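Local coordinates for protein teichoic acid D-alanine hydrolase (Staphylococcus aureus, PDB 5ZH8) that cleaves D-alanyl esters from wall teichoic acid and lipoteichoic acid, affecting cell wall structure, autolysis and the level of methicillin resistance, at residues Y108-E112 and K258-Y264; T248-D252 and Y283-N287; P276-Y282 and G345-Q349. All coordinates share one frame; numbering follows the deposited sequence.

Contact 1: residues Y108-E112 and K258-Y264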
loop_
_atom_site.group_PDB
_atom_site.type_symbol
_atom_site.label_atom_id
_atom_site.label_comp_id
_atom_site.label_asym_id
_atom_site.label_seq_id
_atom_site.Cartn_x
_atom_site.Cartn_y
_atom_site.Cartn_z
ATOM N N TYR A 108 14.274 -5.263 11.195
ATOM C CA TYR A 108 13.984 -6.664 11.499
ATOM C C TYR A 108 13.435 -7.481 10.335
ATOM O O TYR A 108 12.572 -7.028 9.584
ATOM C CB TYR A 108 13.008 -6.738 12.673
ATOM C CG TYR A 108 13.614 -6.230 13.957
ATOM C CD1 TYR A 108 13.562 -4.875 14.289
ATOM C CD2 TYR A 108 14.264 -7.093 14.829
ATOM C CE1 TYR A 108 14.119 -4.409 15.466
ATOM C CE2 TYR A 108 14.827 -6.630 16.004
ATOM C CZ TYR A 108 14.751 -5.296 16.316
ATOM O OH TYR A 108 15.315 -4.851 17.484
ATOM N N GLN A 109 13.956 -8.698 10.209
ATOM C CA GLN A 109 13.427 -9.708 9.290
ATOM C C GLN A 109 12.160 -10.327 9.872
ATOM O O GLN A 109 11.181 -10.562 9.156
ATOM C CB GLN A 109 14.481 -10.792 9.072
ATOM C CG GLN A 109 14.035 -11.980 8.236
ATOM C CD GLN A 109 15.036 -13.108 8.311
ATOM O OE1 GLN A 109 16.234 -12.893 8.123
ATOM N NE2 GLN A 109 14.555 -14.309 8.602
ATOM N N ASP A 110 12.208 -10.611 11.172
ATOM C CA ASP A 110 11.069 -11.122 11.914
ATOM C C ASP A 110 10.962 -10.306 13.200
ATOM O O ASP A 110 11.836 -10.387 14.064
ATOM C CB ASP A 110 11.272 -12.606 12.225
ATOM C CG ASP A 110 10.104 -13.221 13.006
ATOM O OD1 ASP A 110 9.321 -12.473 13.633
ATOM O OD2 ASP A 110 9.972 -14.464 12.993
ATOM N N PHE A 111 9.895 -9.512 13.307
ATOM C CA PHE A 111 9.684 -8.630 14.461
ATOM C C PHE A 111 9.266 -9.389 15.705
ATOM O O PHE A 111 9.546 -8.951 16.824
ATOM C CB PHE A 111 8.623 -7.566 14.150
ATOM C CG PHE A 111 9.174 -6.337 13.489
ATOM C CD1 PHE A 111 9.810 -5.362 14.246
ATOM C CD2 PHE A 111 9.058 -6.153 12.124
ATOM C CE1 PHE A 111 10.326 -4.228 13.653
ATOM C CE2 PHE A 111 9.568 -5.020 11.529
ATOM C CZ PHE A 111 10.201 -4.055 12.292
ATOM N N GLU A 112 8.602 -10.521 15.507
ATOM C CA GLU A 112 8.068 -11.307 16.618
ATOM C C GLU A 112 9.183 -12.072 17.342
ATOM O O GLU A 112 9.174 -12.184 18.572
ATOM C CB GLU A 112 6.984 -12.269 16.122
ATOM C CG GLU A 112 5.678 -11.592 15.715
ATOM C CD GLU A 112 5.756 -10.850 14.385
ATOM O OE1 GLU A 112 6.193 -11.450 13.378
ATOM O OE2 GLU A 112 5.362 -9.662 14.351
ATOM N N LYS A 258 15.005 -20.432 7.492
ATOM C CA LYS A 258 15.705 -19.584 8.463
ATOM C C LYS A 258 15.812 -18.120 8.029
ATOM O O LYS A 258 15.792 -17.221 8.861
ATOM C CB LYS A 258 17.121 -20.134 8.647
ATOM C CG LYS A 258 17.757 -19.922 10.007
ATOM C CD LYS A 258 19.147 -20.558 10.057
ATOM C CE LYS A 258 19.126 -22.027 9.625
ATOM N NZ LYS A 258 20.365 -22.781 9.972
ATOM N N TYR A 259 15.943 -17.892 6.724
ATOM C CA TYR A 259 16.258 -16.577 6.178
ATOM C C TYR A 259 15.091 -15.889 5.446
ATOM O O TYR A 259 15.231 -14.759 4.969
ATOM C CB TYR A 259 17.480 -16.699 5.254
ATOM C CG TYR A 259 18.752 -17.133 5.976
ATOM C CD1 TYR A 259 19.247 -16.402 7.057
ATOM C CD2 TYR A 259 19.460 -18.266 5.583
ATOM C CE1 TYR A 259 20.398 -16.786 7.725
ATOM C CE2 TYR A 259 20.618 -18.658 6.246
ATOM C CZ TYR A 259 21.081 -17.910 7.316
ATOM O OH TYR A 259 22.228 -18.271 7.991
ATOM N N LEU A 260 13.937 -16.548 5.380
ATOM C CA LEU A 260 12.794 -15.998 4.651
ATOM C C LEU A 260 12.132 -14.882 5.455
ATOM O O LEU A 260 11.621 -15.119 6.544
ATOM C CB LEU A 260 11.784 -17.103 4.300
ATOM C CG LEU A 260 11.905 -17.831 2.940
ATOM C CD1 LEU A 260 13.330 -18.086 2.456
ATOM C CD2 LEU A 260 11.109 -19.126 2.984
ATOM N N ALA A 261 12.135 -13.677 4.899
ATOM C CA ALA A 261 11.611 -12.500 5.579
ATOM C C ALA A 261 10.096 -12.519 5.700
ATOM O O ALA A 261 9.396 -13.064 4.857
ATOM C CB ALA A 261 12.053 -11.234 4.850
ATOM N N LYS A 262 9.608 -11.897 6.764
ATOM C CA LYS A 262 8.185 -11.710 6.982
ATOM C C LYS A 262 7.836 -10.288 6.565
ATOM O O LYS A 262 8.575 -9.350 6.860
ATOM C CB LYS A 262 7.841 -11.932 8.458
ATOM C CG LYS A 262 8.276 -13.290 8.988
ATOM C CD LYS A 262 8.062 -13.436 10.491
ATOM C CE LYS A 262 6.618 -13.750 10.846
ATOM N NZ LYS A 262 6.425 -13.878 12.324
ATOM N N GLY A 263 6.712 -10.137 5.874
ATOM C CA GLY A 263 6.242 -8.833 5.419
ATOM C C GLY A 263 5.220 -8.274 6.381
ATOM O O GLY A 263 4.494 -9.028 7.032
ATOM N N TYR A 264 5.156 -6.949 6.469
ATOM C CA TYR A 264 4.293 -6.291 7.448
ATOM C C TYR A 264 3.537 -5.102 6.862
ATOM O O TYR A 264 4.004 -4.436 5.937
ATOM C CB TYR A 264 5.121 -5.834 8.645
ATOM C CG TYR A 264 5.751 -6.970 9.410
ATOM C CD1 TYR A 264 5.069 -7.593 10.446
ATOM C CD2 TYR A 264 7.026 -7.425 9.098
ATOM C CE1 TYR A 264 5.638 -8.635 11.155
ATOM C CE2 TYR A 264 7.602 -8.473 9.797
ATOM C CZ TYR A 264 6.904 -9.072 10.832
ATOM O OH TYR A 264 7.469 -10.111 11.536
#
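A kink at chi3 (80°) turns the end of the Lys262 chain so that NZ reaches Asp110 and Glu112, while Glu112 folds at chi2 (74°) and brings its carboxylate back to Lys262 and Tyr264. Glu112 OE1 ends up with two donors: Lys262 NZ at 2.7 Å on the anti side and Tyr264 OH at 2.6 Å on the syn side, both somewhat out of the carboxylate plane. Asp110 OD1 is a weak, longer partner of Lys262 NZ (3.5 Å); its stronger bond goes to Lys113 N. The Tyr264 hydroxyl also accepts from Phe111 N at 3.1 Å, so it links backbone and carboxylate. Next to it, the edge of Phe111 meets the face of Tyr264 in a T-shaped stack, planes at 87°, centroids 5.2 Å apart.

Farther along, Lys262 N donates to Gln109 O (3.2 Å). The extended Gln109 side chain passes Ala261 CA to give its NE2 to Lys258 O, also at 3.2 Å and within the amide plane; OE1 is hydrogen-bonded to Thr121 OG1. Gln109 and Asp110 form a classic beta bulge opposite Ile115. The bulge supplies Asp110, and with Glu112 just after it the salt-bridge network joins the loop after strand 99-106 to the sequence-distant one before strand 264-265.

Contact 2: residues T248-D252 and Y283-N287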
loop_
_atom_site.group_PDB
_atom_site.type_symbol
_atom_site.label_atom_id
_atom_site.label_comp_id
_atom_site.label_asym_id
_atom_site.label_seq_id
_atom_site.Cartn_x
_atom_site.Cartn_y
_atom_site.Cartn_z
ATOM N N THR A 248 18.809 -17.830 -3.203
ATOM C CA THR A 248 17.541 -17.573 -3.857
ATOM C C THR A 248 16.747 -18.867 -3.809
ATOM O O THR A 248 17.282 -19.939 -4.117
ATOM C CB THR A 248 17.761 -17.195 -5.328
ATOM O OG1 THR A 248 18.474 -15.954 -5.405
ATOM C CG2 THR A 248 16.434 -17.085 -6.078
ATOM N N ALA A 249 15.479 -18.783 -3.427
ATOM C CA ALA A 249 14.696 -19.991 -3.202
ATOM C C ALA A 249 13.203 -19.782 -3.374
ATOM O O ALA A 249 12.690 -18.674 -3.238
ATOM C CB ALA A 249 14.990 -20.559 -1.819
ATOM N N PHE A 250 12.518 -20.872 -3.697
ATOM C CA PHE A 250 11.065 -20.900 -3.709
ATOM C C PHE A 250 10.582 -20.955 -2.267
ATOM O O PHE A 250 11.267 -21.476 -1.395
ATOM C CB PHE A 250 10.544 -22.097 -4.516
ATOM C CG PHE A 250 10.731 -21.954 -6.003
ATOM C CD1 PHE A 250 9.800 -21.266 -6.764
ATOM C CD2 PHE A 250 11.836 -22.496 -6.635
ATOM C CE1 PHE A 250 9.962 -21.122 -8.131
ATOM C CE2 PHE A 250 12.008 -22.359 -8.003
ATOM C CZ PHE A 250 11.070 -21.669 -8.753
ATOM N N TYR A 251 9.393 -20.408 -2.037
ATOM C CA TYR A 251 8.856 -20.167 -0.691
ATOM C C TYR A 251 8.958 -21.324 0.319
ATOM O O TYR A 251 9.133 -21.078 1.513
ATOM C CB TYR A 251 7.392 -19.719 -0.796
ATOM C CG TYR A 251 6.419 -20.840 -1.102
ATOM C CD1 TYR A 251 6.260 -21.319 -2.403
ATOM C CD2 TYR A 251 5.656 -21.423 -0.094
ATOM C CE1 TYR A 251 5.373 -22.348 -2.686
ATOM C CE2 TYR A 251 4.761 -22.450 -0.366
ATOM C CZ TYR A 251 4.627 -22.909 -1.663
ATOM O OH TYR A 251 3.736 -23.927 -1.934
ATOM N N ASP A 252 8.843 -22.568 -0.146
ATOM C CA ASP A 252 8.745 -23.709 0.764
ATOM C C ASP A 252 10.005 -24.577 0.849
ATOM O O ASP A 252 9.977 -25.648 1.456
ATOM C CB ASP A 252 7.537 -24.579 0.392
ATOM C CG ASP A 252 6.992 -25.377 1.578
ATOM O OD1 ASP A 252 7.085 -24.903 2.735
ATOM O OD2 ASP A 252 6.471 -26.494 1.353
ATOM N N TYR A 283 3.641 -19.935 -9.064
ATOM C CA TYR A 283 4.929 -20.251 -9.684
ATOM C C TYR A 283 5.107 -19.451 -10.964
ATOM O O TYR A 283 4.389 -19.664 -11.938
ATOM C CB TYR A 283 5.053 -21.749 -9.964
ATOM C CG TYR A 283 5.409 -22.555 -8.736
ATOM C CD1 TYR A 283 4.429 -22.948 -7.833
ATOM C CD2 TYR A 283 6.729 -22.915 -8.472
ATOM C CE1 TYR A 283 4.752 -23.678 -6.704
ATOM C CE2 TYR A 283 7.059 -23.645 -7.346
ATOM C CZ TYR A 283 6.063 -24.027 -6.465
ATOM O OH TYR A 283 6.361 -24.764 -5.342
ATOM N N GLY A 284 6.046 -18.510 -10.937
ATOM C CA GLY A 284 6.378 -17.697 -12.102
ATOM C C GLY A 284 5.943 -16.247 -12.025
ATOM O O GLY A 284 6.446 -15.418 -12.784
ATOM N N ALA A 285 5.013 -15.934 -11.127
ATOM C CA ALA A 285 4.501 -14.559 -10.972
ATOM C C ALA A 285 4.721 -13.963 -9.574
ATOM O O ALA A 285 4.222 -12.873 -9.282
ATOM C CB ALA A 285 3.021 -14.513 -11.333
ATOM N N GLY A 286 5.450 -14.675 -8.712
ATOM C CA GLY A 286 5.907 -14.105 -7.443
ATOM C C GLY A 286 5.815 -14.979 -6.205
ATOM O O GLY A 286 5.213 -14.574 -5.210
ATOM N N ASN A 287 6.438 -16.157 -6.250
ATOM C CA ASN A 287 6.600 -16.996 -5.058
ATOM C C ASN A 287 8.074 -17.317 -4.805
ATOM O O ASN A 287 8.392 -18.328 -4.175
ATOM C CB ASN A 287 5.769 -18.282 -5.168
ATOM C CG ASN A 287 6.299 -19.249 -6.213
ATOM O OD1 ASN A 287 7.138 -18.896 -7.045
ATOM N ND2 ASN A 287 5.808 -20.484 -6.169
#
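One backbone hydrogen bond joins Tyr251 to Asn287: Tyr251 N donates to Asn287 O at 3.1 Å. Aromatic contacts come next. The rings of Phe250 and Tyr283 lie roughly parallel, 30° apart, but are so offset that little of one ring lies over the other; their centroids are 5.4 Å apart and the touch is local, Phe250 CD1 to Tyr283 CE2 at 3.7 Å. Tyr251 crosses Tyr283 at about a right angle, its CE1 coming 3.7 Å from Tyr283 OH.

The third kind is amide against ring. CG of Asn287 sits between its backbone N and carbonyl carbon (chi1 70°), which sets the amide among the three rings: OD1 faces the edge of the Phe250 ring in its plane, 3.6 Å from CD1, while ND2 lies over the centre of the Tyr283 ring and 3.9 Å from Tyr251 CD1. That ND2 is not left to the rings alone, since it donates to Leu279 O. Helix 231-240 packs on Phe250, and helix 47-55 touches all three aromatic residues. The Tyr251-Asn287 bond carries on the antiparallel pairing of Ala249 with Tyr289, just past the end of strand 248-250, an outer strand of the small three-stranded sheet in this beta-lactamase-family fold.

Contact 3: residues P276-Y282 and G345-Q349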
loop_
_atom_site.group_PDB
_atom_site.type_symbol
_atom_site.label_atom_id
_atom_site.label_comp_id
_atom_site.label_asym_id
_atom_site.label_seq_id
_atom_site.Cartn_x
_atom_site.Cartn_y
_atom_site.Cartn_z
ATOM N N PRO A 276 1.887 -15.178 3.557
ATOM C CA PRO A 276 1.581 -15.673 2.218
ATOM C C PRO A 276 0.783 -16.974 2.285
ATOM O O PRO A 276 1.205 -17.931 2.941
ATOM C CB PRO A 276 2.961 -15.904 1.603
ATOM C CG PRO A 276 3.874 -15.004 2.352
ATOM C CD PRO A 276 3.338 -14.999 3.752
ATOM N N ASN A 277 -0.371 -16.981 1.621
ATOM C CA ASN A 277 -1.320 -18.089 1.689
ATOM C C ASN A 277 -1.656 -18.692 0.313
ATOM O O ASN A 277 -2.503 -19.587 0.226
ATOM C CB ASN A 277 -2.604 -17.614 2.382
ATOM C CG ASN A 277 -3.216 -16.387 1.722
ATOM O OD1 ASN A 277 -2.634 -15.785 0.819
ATOM N ND2 ASN A 277 -4.408 -16.029 2.152
ATOM N N ILE A 278 -0.995 -18.211 -0.742
ATOM C CA ILE A 278 -1.330 -18.590 -2.118
ATOM C C ILE A 278 -0.106 -18.860 -3.008
ATOM O O ILE A 278 -0.231 -18.984 -4.226
ATOM C CB ILE A 278 -2.185 -17.489 -2.791
ATOM C CG1 ILE A 278 -1.458 -16.139 -2.760
ATOM C CG2 ILE A 278 -3.542 -17.386 -2.115
ATOM C CD1 ILE A 278 -2.136 -15.045 -3.561
ATOM N N LEU A 279 1.073 -18.970 -2.406
ATOM C CA LEU A 279 2.312 -19.061 -3.172
ATOM C C LEU A 279 2.485 -20.421 -3.856
ATOM O O LEU A 279 3.307 -20.563 -4.769
ATOM C CB LEU A 279 3.508 -18.740 -2.273
ATOM C CG LEU A 279 3.517 -17.358 -1.597
ATOM C CD1 LEU A 279 4.830 -17.161 -0.858
ATOM C CD2 LEU A 279 3.295 -16.245 -2.611
ATOM N N ASP A 280 1.715 -21.417 -3.425
ATOM C CA ASP A 280 1.663 -22.717 -4.119
ATOM C C ASP A 280 1.078 -22.638 -5.540
ATOM O O ASP A 280 1.376 -23.484 -6.375
ATOM C CB ASP A 280 0.904 -23.767 -3.280
ATOM C CG ASP A 280 -0.505 -23.330 -2.892
ATOM O OD1 ASP A 280 -0.871 -22.144 -3.087
ATOM O OD2 ASP A 280 -1.248 -24.190 -2.369
ATOM N N GLN A 281 0.265 -21.617 -5.807
ATOM C CA GLN A 281 -0.347 -21.415 -7.120
ATOM C C GLN A 281 0.318 -20.290 -7.921
ATOM O O GLN A 281 -0.144 -19.944 -9.009
ATOM C CB GLN A 281 -1.841 -21.109 -6.941
ATOM C CG GLN A 281 -2.172 -19.647 -6.644
ATOM C CD GLN A 281 -3.410 -19.465 -5.785
ATOM O OE1 GLN A 281 -4.333 -18.742 -6.156
ATOM N NE2 GLN A 281 -3.432 -20.116 -4.623
ATOM N N TYR A 282 1.399 -19.723 -7.384
ATOM C CA TYR A 282 2.011 -18.513 -7.942
ATOM C C TYR A 282 3.399 -18.735 -8.544
ATOM O O TYR A 282 4.230 -17.820 -8.560
ATOM C CB TYR A 282 2.052 -17.405 -6.873
ATOM C CG TYR A 282 1.162 -16.229 -7.206
ATOM C CD1 TYR A 282 1.609 -15.218 -8.055
ATOM C CD2 TYR A 282 -0.129 -16.140 -6.697
ATOM C CE1 TYR A 282 0.798 -14.147 -8.374
ATOM C CE2 TYR A 282 -0.948 -15.071 -7.013
ATOM C CZ TYR A 282 -0.481 -14.077 -7.852
ATOM O OH TYR A 282 -1.297 -13.016 -8.160
ATOM N N GLY A 345 5.528 -6.071 -5.559
ATOM C CA GLY A 345 4.881 -5.768 -4.278
ATOM C C GLY A 345 3.978 -6.924 -3.890
ATOM O O GLY A 345 3.008 -7.217 -4.594
ATOM N N PHE A 346 4.286 -7.591 -2.781
ATOM C CA PHE A 346 3.552 -8.796 -2.414
ATOM C C PHE A 346 3.656 -9.072 -0.916
ATOM O O PHE A 346 4.740 -8.989 -0.336
ATOM C CB PHE A 346 4.106 -9.983 -3.233
ATOM C CG PHE A 346 3.067 -10.972 -3.694
ATOM C CD1 PHE A 346 1.772 -10.577 -4.034
ATOM C CD2 PHE A 346 3.416 -12.303 -3.856
ATOM C CE1 PHE A 346 0.842 -11.511 -4.458
ATOM C CE2 PHE A 346 2.489 -13.239 -4.296
ATOM C CZ PHE A 346 1.206 -12.838 -4.597
ATOM N N PHE A 347 2.514 -9.392 -0.310
ATOM C CA PHE A 347 2.413 -9.732 1.111
ATOM C C PHE A 347 3.335 -8.921 2.009
ATOM O O PHE A 347 4.229 -9.461 2.659
ATOM C CB PHE A 347 2.617 -11.235 1.320
ATOM C CG PHE A 347 1.514 -12.066 0.735
ATOM C CD1 PHE A 347 0.357 -12.318 1.463
ATOM C CD2 PHE A 347 1.620 -12.572 -0.550
ATOM C CE1 PHE A 347 -0.666 -13.067 0.921
ATOM C CE2 PHE A 347 0.597 -13.328 -1.094
ATOM C CZ PHE A 347 -0.546 -13.574 -0.355
ATOM N N GLY A 348 3.107 -7.610 2.005
ATOM C CA GLY A 348 3.809 -6.677 2.883
ATOM C C GLY A 348 5.268 -6.414 2.565
ATOM O O GLY A 348 5.964 -5.788 3.360
ATOM N N GLN A 349 5.736 -6.876 1.408
ATOM C CA GLN A 349 7.119 -6.678 1.009
ATOM C C GLN A 349 7.163 -5.914 -0.299
ATOM O O GLN A 349 6.202 -5.921 -1.065
ATOM C CB GLN A 349 7.841 -8.017 0.890
ATOM C CG GLN A 349 7.717 -8.875 2.150
ATOM C CD GLN A 349 8.771 -9.962 2.270
ATOM O OE1 GLN A 349 9.789 -9.940 1.576
ATOM N NE2 GLN A 349 8.541 -10.913 3.166
#
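Phe346 and Phe347 reach from the tip of a two-residue beta hairpin, a type I' turn from Phe346 to Gln349 joining strands 340-346 and 349-355 of the large antiparallel sheet, into the loop 276-282. The two rings are neighbours, with Phe347 CD2 over the face of Phe346. Pro276 and Asn277 meet Phe347, Tyr282 meets Phe346, and Ile278 and Leu279 touch both.

Phe347 offers a face to Pro276: the proline CA sits 3.7 Å from the ring centroid and only 13° off its normal, a CH-pi contact. At the far end of the same ring, Ile278 CG1 comes in at the edge, 3.6 Å from CZ. The Asn277 amide stands nearly upright to this ring, planes 87° apart, with OD1 beside CZ and CE1.

Phe346 points its edge at the face of Tyr282, centroids 5.0 Å apart and planes inclined at 56°, while Leu279 runs past it in the opposite direction and lays CD2 against CE2 at 3.5 Å. Leu124 of strand 123-124 touches both phenylalanines. Beyond the stack, the Tyr282 hydroxyl is hydrogen-bonded to Asp213 OD2, and Phe346 CZ lies over the centre of the Tyr282 ring, 3.9 Å from its CZ.

How the contacts relate
Contacts 2 and 3 are close neighbours, centres about 9 Å apart, and contact 1 lies about 16 Å from contact 2 and 14 Å from contact 3. Along the chain the order is 108-112, 248-252, 258-264, 276-282, 283-287, 345-349, so contact 2 interleaves with both others while contact 1 closes before contact 3 opens. Segments 276-282 and 283-287 are consecutive parts of one loop, so contacts 2 and 3 share it. Gln349, at the hairpin, reaches Ala261 O in a weak bond. The region from 248 to 287 thus bridges the eight-stranded sheet, the three-stranded sheet and the loop after strand 99-106 within one beta-lactamase-family domain.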